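Local coordinates for alpha-ketoglutarate-dependent 2,4-dichlorophenoxyacetate dioxygenase (Bradyrhizobium diazoefficiens, PDB 5BKE), which probably acts as a metal- and 2-oxoglutarate-dependent dioxygenase of the TfdA family that degrades aryloxyalkanoate herbicides, at residues 163-168 / 217-222; 170-175 / 189-194. One frame throughout, in Å; residues are numbered along the deposited sequence.

Interaction 1: residues 163-168 / 217-222; sequences EDLVCE and GKIASM
The aliphatic parts of Glu168 and Lys218 run alongside each other in the same direction, Glu168 CD resting 3.9 Å from Lys218 CD. Lys218 bends at chi3 (-73°), and its NZ stays 4.9 Å from Glu168 OE2, too long for a salt bridge, so any attraction between the two charges is probably weak. The backbones of the antiparallel strands 166-168 and 217-219 are tied by Glu168 N to Lys218 O (3.0 Å) and Gly217 N to Glu168 O (3.1 Å). Ala220 N, just beyond the strand, gives the straightest bond, to Val166 O at 2.8 Å and 176°. Leu165, second to Glu168 in surface buried, sends CD2 obliquely over Ile219 CG2 and to 3.5 Å from Ser221 OG. Cys167 SG meets Ile219 CG1 at 4.1 Å on the face that packs against helix 224-238. Strand 216-219, outermost within this chain in the four-stranded sheet, runs into a type I turn, Ile219 to Met222, where a water bridges Ser221 OG and Val166 N; inner strand 166-169 also bonds strand 194-201 through Leu165 and Cys167. The chemistry is thus split: apolar packing toward the helix, and on the other face a charged pair whose contact is mainly aliphatic.

Interaction 2: residues 170-175 / 189-194; sequences SLMYSR and QMFKPV
Phe191, the first residue to leave helical geometry after helix 187-190, meets the start of helix 171-176 with both its ring and its carbonyl. The ring takes Leu171 CB over one face, offset toward the rim, while Leu171 CD1 reaches CE1 of Phe191 at 3.7 Å. Met172 comes in obliquely, its CG 3.8 Å from Phe191 CB, and its chain bends at chi3 (-76°) to bring CE to 3.3 Å from Phe191 O. That same oxygen accepts a hydrogen bond of 2.7 Å from Ser170 OG, which lies in the carbonyl plane. Ser170 is the N-cap of its helix: with OG swung opposite the backbone N (chi1 174°), the hydroxyl gives its proton to Phe191 O and receives Met172 N at 3.0 Å. One hydroxyl therefore closes the helix start and ties it to the incoming chain. Without the hydroxyl, as in an alanine here, Met172 N would probably lose its capping acceptor and Phe191 O its hydroxyl donor. Two residues on, Pro193 sets CG 4.0 Å from Ser170 CB and CD 4.2 Å from Met172 CE, bringing the chain alongside the cap before strand 194-201 begins. In the fold, this junction sits where strand 166-169 passes into helix 171-176 and the chain from helix 187-190 enters strand 194-201, next to 166-169 in the sheet. The side chain of Leu171 packs on Phe120 and lies about 9 Å from the bound manganese ion, and Pro193 touches Glu168 of strand 166-169.

Interaction 1 lies farther from the chain's centre than interaction 2 and is only partly buried, with Ala220 and Ser221 exposed; interaction 2 is a buried contact nearer the metal site. The first pairs an inner strand with the outermost one of its sheet within this chain, held by repeated backbone bonds, whereas the second is made by one serine hydroxyl and apolar side chains at a helix start. Both use the chain that leads from strand 166-169 into helix 171-176, and they meet at Tyr173, whose ring atom CG lies 3.5 Å from Gly217 CA. Glu168 also reaches across, its OE1 4.0 Å from Pro193 CB, so the sheet and the helix junction pack as neighbours.

Interaction 1: residues 163-168 / 217-222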
loop_
_atom_site.group_PDB
_atom_site.type_symbol
_atom_site.label_atom_id
_atom_site.label_comp_id
_atom_site.label_asym_id
_atom_site.label_seq_id
_atom_site.Cartn_x
_atom_site.Cartn_y
_atom_site.Cartn_z
ATOM N N GLU C 163 5.543 23.591 -19.468
ATOM C CA GLU C 163 6.350 22.566 -20.156
ATOM C C GLU C 163 7.048 23.022 -21.449
ATOM O O GLU C 163 8.246 22.778 -21.619
ATOM C CB GLU C 163 5.526 21.274 -20.371
ATOM C CG GLU C 163 6.219 20.129 -21.125
ATOM C CD GLU C 163 7.432 19.532 -20.406
ATOM O OE1 GLU C 163 7.417 19.402 -19.163
ATOM O OE2 GLU C 163 8.416 19.168 -21.095
ATOM N N ASP C 164 6.310 23.693 -22.332
ATOM C CA ASP C 164 6.832 24.062 -23.658
ATOM C C ASP C 164 7.144 25.551 -23.812
ATOM O O ASP C 164 7.497 26.002 -24.904
ATOM C CB ASP C 164 5.881 23.590 -24.768
ATOM C CG ASP C 164 5.730 22.071 -24.804
ATOM O OD1 ASP C 164 6.721 21.373 -25.096
ATOM O OD2 ASP C 164 4.621 21.574 -24.528
ATOM N N LEU C 165 7.041 26.302 -22.717
ATOM C CA LEU C 165 7.315 27.738 -22.746
ATOM C C LEU C 165 8.789 28.083 -23.019
ATOM O O LEU C 165 9.709 27.367 -22.596
ATOM C CB LEU C 165 6.797 28.415 -21.473
ATOM C CG LEU C 165 5.280 28.383 -21.215
ATOM C CD1 LEU C 165 4.941 29.163 -19.948
ATOM C CD2 LEU C 165 4.465 28.895 -22.401
ATOM N N VAL C 166 8.989 29.166 -23.764
ATOM C CA VAL C 166 10.321 29.640 -24.136
ATOM C C VAL C 166 10.513 31.071 -23.611
ATOM O O VAL C 166 9.627 31.926 -23.768
ATOM C CB VAL C 166 10.549 29.543 -25.675
ATOM C CG1 VAL C 166 11.877 30.151 -26.096
ATOM C CG2 VAL C 166 10.508 28.090 -26.144
ATOM N N CYS C 167 11.673 31.313 -22.992
ATOM C CA CYS C 167 12.053 32.646 -22.493
ATOM C C CYS C 167 13.098 33.317 -23.388
ATOM O O CYS C 167 13.944 32.644 -23.974
ATOM C CB CYS C 167 12.598 32.555 -21.064
ATOM S SG CYS C 167 11.503 31.797 -19.836
ATOM N N GLU C 168 13.034 34.644 -23.468
ATOM C CA GLU C 168 14.059 35.459 -24.119
ATOM C C GLU C 168 15.035 35.998 -23.074
ATOM O O GLU C 168 14.640 36.736 -22.167
ATOM C CB GLU C 168 13.425 36.608 -24.915
ATOM C CG GLU C 168 12.518 36.128 -26.037
ATOM C CD GLU C 168 12.128 37.197 -27.052
ATOM O OE1 GLU C 168 12.754 38.288 -27.095
ATOM O OE2 GLU C 168 11.185 36.920 -27.832
ATOM N N GLY C 217 13.560 38.086 -19.588
ATOM C CA GLY C 217 12.703 39.253 -19.466
ATOM C C GLY C 217 11.329 39.117 -20.072
ATOM O O GLY C 217 10.484 39.985 -19.869
ATOM N N LYS C 218 11.102 38.044 -20.826
ATOM C CA LYS C 218 9.757 37.719 -21.313
ATOM C C LYS C 218 9.622 36.242 -21.678
ATOM O O LYS C 218 10.620 35.559 -21.929
ATOM C CB LYS C 218 9.347 38.624 -22.493
ATOM C CG LYS C 218 9.969 38.267 -23.836
ATOM C CD LYS C 218 9.366 39.077 -24.980
ATOM C CE LYS C 218 7.949 38.634 -25.329
ATOM N NZ LYS C 218 7.341 39.541 -26.340
ATOM N N ILE C 219 8.376 35.771 -21.684
ATOM C CA ILE C 219 8.015 34.486 -22.269
ATOM C C ILE C 219 7.495 34.763 -23.685
ATOM O O ILE C 219 6.642 35.634 -23.883
ATOM C CB ILE C 219 6.999 33.715 -21.384
ATOM C CG1 ILE C 219 7.663 33.316 -20.053
ATOM C CG2 ILE C 219 6.465 32.483 -22.114
ATOM C CD1 ILE C 219 6.716 32.931 -18.930
ATOM N N ALA C 220 8.031 34.013 -24.645
ATOM C CA ALA C 220 7.801 34.202 -26.076
ATOM C C ALA C 220 6.330 34.211 -26.482
ATOM O O ALA C 220 5.916 35.074 -27.250
ATOM C CB ALA C 220 8.555 33.138 -26.866
ATOM N N SER C 221 5.550 33.264 -25.965
ATOM C CA SER C 221 4.160 33.085 -26.396
ATOM C C SER C 221 3.148 33.925 -25.612
ATOM O O SER C 221 1.945 33.863 -25.882
ATOM C CB SER C 221 3.779 31.600 -26.356
ATOM O OG SER C 221 3.939 31.057 -25.052
ATOM N N MET C 222 3.633 34.708 -24.650
ATOM C CA MET C 222 2.765 35.493 -23.765
ATOM C C MET C 222 3.020 36.995 -23.900
ATOM O O MET C 222 4.046 37.413 -24.448
ATOM C CB MET C 222 2.951 35.054 -22.301
ATOM C CG MET C 222 2.568 33.610 -22.016
ATOM S SD MET C 222 3.123 33.014 -20.405
ATOM C CE MET C 222 1.955 33.801 -19.292
HETATM O O HOH W 1 6.730 30.324 -25.224
#

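Interaction 2: residues 170-175 / 189-194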
loop_
_atom_site.group_PDB
_atom_site.type_symbol
_atom_site.label_atom_id
_atom_site.label_comp_id
_atom_site.label_asym_id
_atom_site.label_seq_id
_atom_site.Cartn_x
_atom_site.Cartn_y
_atom_site.Cartn_z
ATOM N N SER C 170 18.529 38.121 -22.131
ATOM C CA SER C 170 19.474 39.161 -22.513
ATOM C C SER C 170 20.033 39.859 -21.276
ATOM O O SER C 170 19.295 40.102 -20.307
ATOM C CB SER C 170 18.784 40.201 -23.400
ATOM O OG SER C 170 19.647 41.287 -23.677
ATOM N N LEU C 171 21.319 40.214 -21.332
ATOM C CA LEU C 171 21.929 41.106 -20.332
ATOM C C LEU C 171 21.189 42.434 -20.182
ATOM O O LEU C 171 21.199 43.032 -19.106
ATOM C CB LEU C 171 23.412 41.349 -20.616
ATOM C CG LEU C 171 24.363 40.244 -20.146
ATOM C CD1 LEU C 171 25.676 40.268 -20.916
ATOM C CD2 LEU C 171 24.615 40.303 -18.644
ATOM N N MET C 172 20.515 42.867 -21.246
ATOM C CA MET C 172 19.700 44.086 -21.217
ATOM C C MET C 172 18.464 43.971 -20.311
ATOM O O MET C 172 17.983 44.980 -19.785
ATOM C CB MET C 172 19.284 44.496 -22.634
ATOM C CG MET C 172 20.441 44.795 -23.586
ATOM S SD MET C 172 19.932 45.567 -25.149
ATOM C CE MET C 172 19.245 44.187 -26.069
ATOM N N TYR C 173 17.946 42.752 -20.137
ATOM C CA TYR C 173 16.795 42.526 -19.244
ATOM C C TYR C 173 17.182 42.573 -17.760
ATOM O O TYR C 173 16.505 43.233 -16.960
ATOM C CB TYR C 173 16.087 41.212 -19.558
ATOM C CG TYR C 173 15.225 41.197 -20.806
ATOM C CD1 TYR C 173 14.227 42.160 -21.013
ATOM C CD2 TYR C 173 15.370 40.177 -21.765
ATOM C CE1 TYR C 173 13.423 42.128 -22.148
ATOM C CE2 TYR C 173 14.570 40.136 -22.905
ATOM C CZ TYR C 173 13.596 41.111 -23.092
ATOM O OH TYR C 173 12.795 41.081 -24.216
ATOM N N SER C 174 18.267 41.884 -17.409
ATOM C CA SER C 174 18.762 41.859 -16.037
ATOM C C SER C 174 19.262 43.224 -15.567
ATOM O O SER C 174 18.940 43.644 -14.452
ATOM C CB SER C 174 19.844 40.801 -15.858
ATOM O OG SER C 174 20.914 41.006 -16.755
ATOM N N ARG C 175 20.036 43.904 -16.416
ATOM C CA ARG C 175 20.540 45.240 -16.099
ATOM C C ARG C 175 19.419 46.262 -16.172
ATOM O O ARG C 175 19.394 47.204 -15.393
ATOM C CB ARG C 175 21.725 45.645 -16.988
ATOM C CG ARG C 175 22.924 44.707 -16.950
ATOM C CD ARG C 175 23.361 44.347 -15.539
ATOM N NE ARG C 175 24.451 43.360 -15.482
ATOM C CZ ARG C 175 24.303 42.052 -15.255
ATOM N NH1 ARG C 175 25.376 41.276 -15.200
ATOM N NH2 ARG C 175 23.101 41.510 -15.076
ATOM N N GLN C 189 23.450 45.057 -30.221
ATOM C CA GLN C 189 23.678 43.955 -31.140
ATOM C C GLN C 189 24.427 42.818 -30.446
ATOM O O GLN C 189 24.143 41.647 -30.696
ATOM C CB GLN C 189 24.420 44.433 -32.401
ATOM C CG GLN C 189 23.656 45.453 -33.255
ATOM C CD GLN C 189 22.356 44.908 -33.841
ATOM O OE1 GLN C 189 22.334 43.846 -34.473
ATOM N NE2 GLN C 189 21.262 45.644 -33.644
ATOM N N MET C 190 25.373 43.174 -29.573
ATOM C CA MET C 190 26.143 42.203 -28.772
ATOM C C MET C 190 25.270 41.477 -27.742
ATOM O O MET C 190 25.508 40.300 -27.452
ATOM C CB MET C 190 27.305 42.896 -28.056
ATOM C CG MET C 190 28.525 42.022 -27.818
ATOM S SD MET C 190 29.863 42.928 -27.008
ATOM C CE MET C 190 30.623 43.733 -28.418
ATOM N N PHE C 191 24.271 42.187 -27.205
ATOM C CA PHE C 191 23.352 41.644 -26.188
ATOM C C PHE C 191 21.969 41.303 -26.755
ATOM O O PHE C 191 20.971 41.322 -26.032
ATOM C CB PHE C 191 23.205 42.594 -24.985
ATOM C CG PHE C 191 24.505 43.018 -24.351
ATOM C CD1 PHE C 191 25.596 42.139 -24.242
ATOM C CD2 PHE C 191 24.624 44.304 -23.816
ATOM C CE1 PHE C 191 26.787 42.555 -23.649
ATOM C CE2 PHE C 191 25.809 44.720 -23.211
ATOM C CZ PHE C 191 26.890 43.844 -23.125
ATOM N N LYS C 192 21.923 40.987 -28.048
ATOM C CA LYS C 192 20.693 40.589 -28.732
ATOM C C LYS C 192 20.103 39.344 -28.037
ATOM O O LYS C 192 20.829 38.365 -27.841
ATOM C CB LYS C 192 21.017 40.307 -30.204
ATOM C CG LYS C 192 19.842 39.971 -31.103
ATOM C CD LYS C 192 20.369 39.425 -32.426
ATOM C CE LYS C 192 19.429 38.394 -33.036
ATOM N NZ LYS C 192 18.230 39.015 -33.663
ATOM N N PRO C 193 18.807 39.397 -27.645
ATOM C CA PRO C 193 18.116 38.321 -26.910
ATOM C C PRO C 193 18.190 36.936 -27.564
ATOM O O PRO C 193 18.075 36.832 -28.788
ATOM C CB PRO C 193 16.670 38.804 -26.865
ATOM C CG PRO C 193 16.796 40.283 -26.858
ATOM C CD PRO C 193 17.934 40.575 -27.795
ATOM N N VAL C 194 18.414 35.906 -26.741
ATOM C CA VAL C 194 18.401 34.507 -27.174
ATOM C C VAL C 194 17.243 33.730 -26.531
ATOM O O VAL C 194 16.711 34.126 -25.480
ATOM C CB VAL C 194 19.748 33.768 -26.926
ATOM C CG1 VAL C 194 20.918 34.520 -27.551
ATOM C CG2 VAL C 194 19.982 33.509 -25.443
#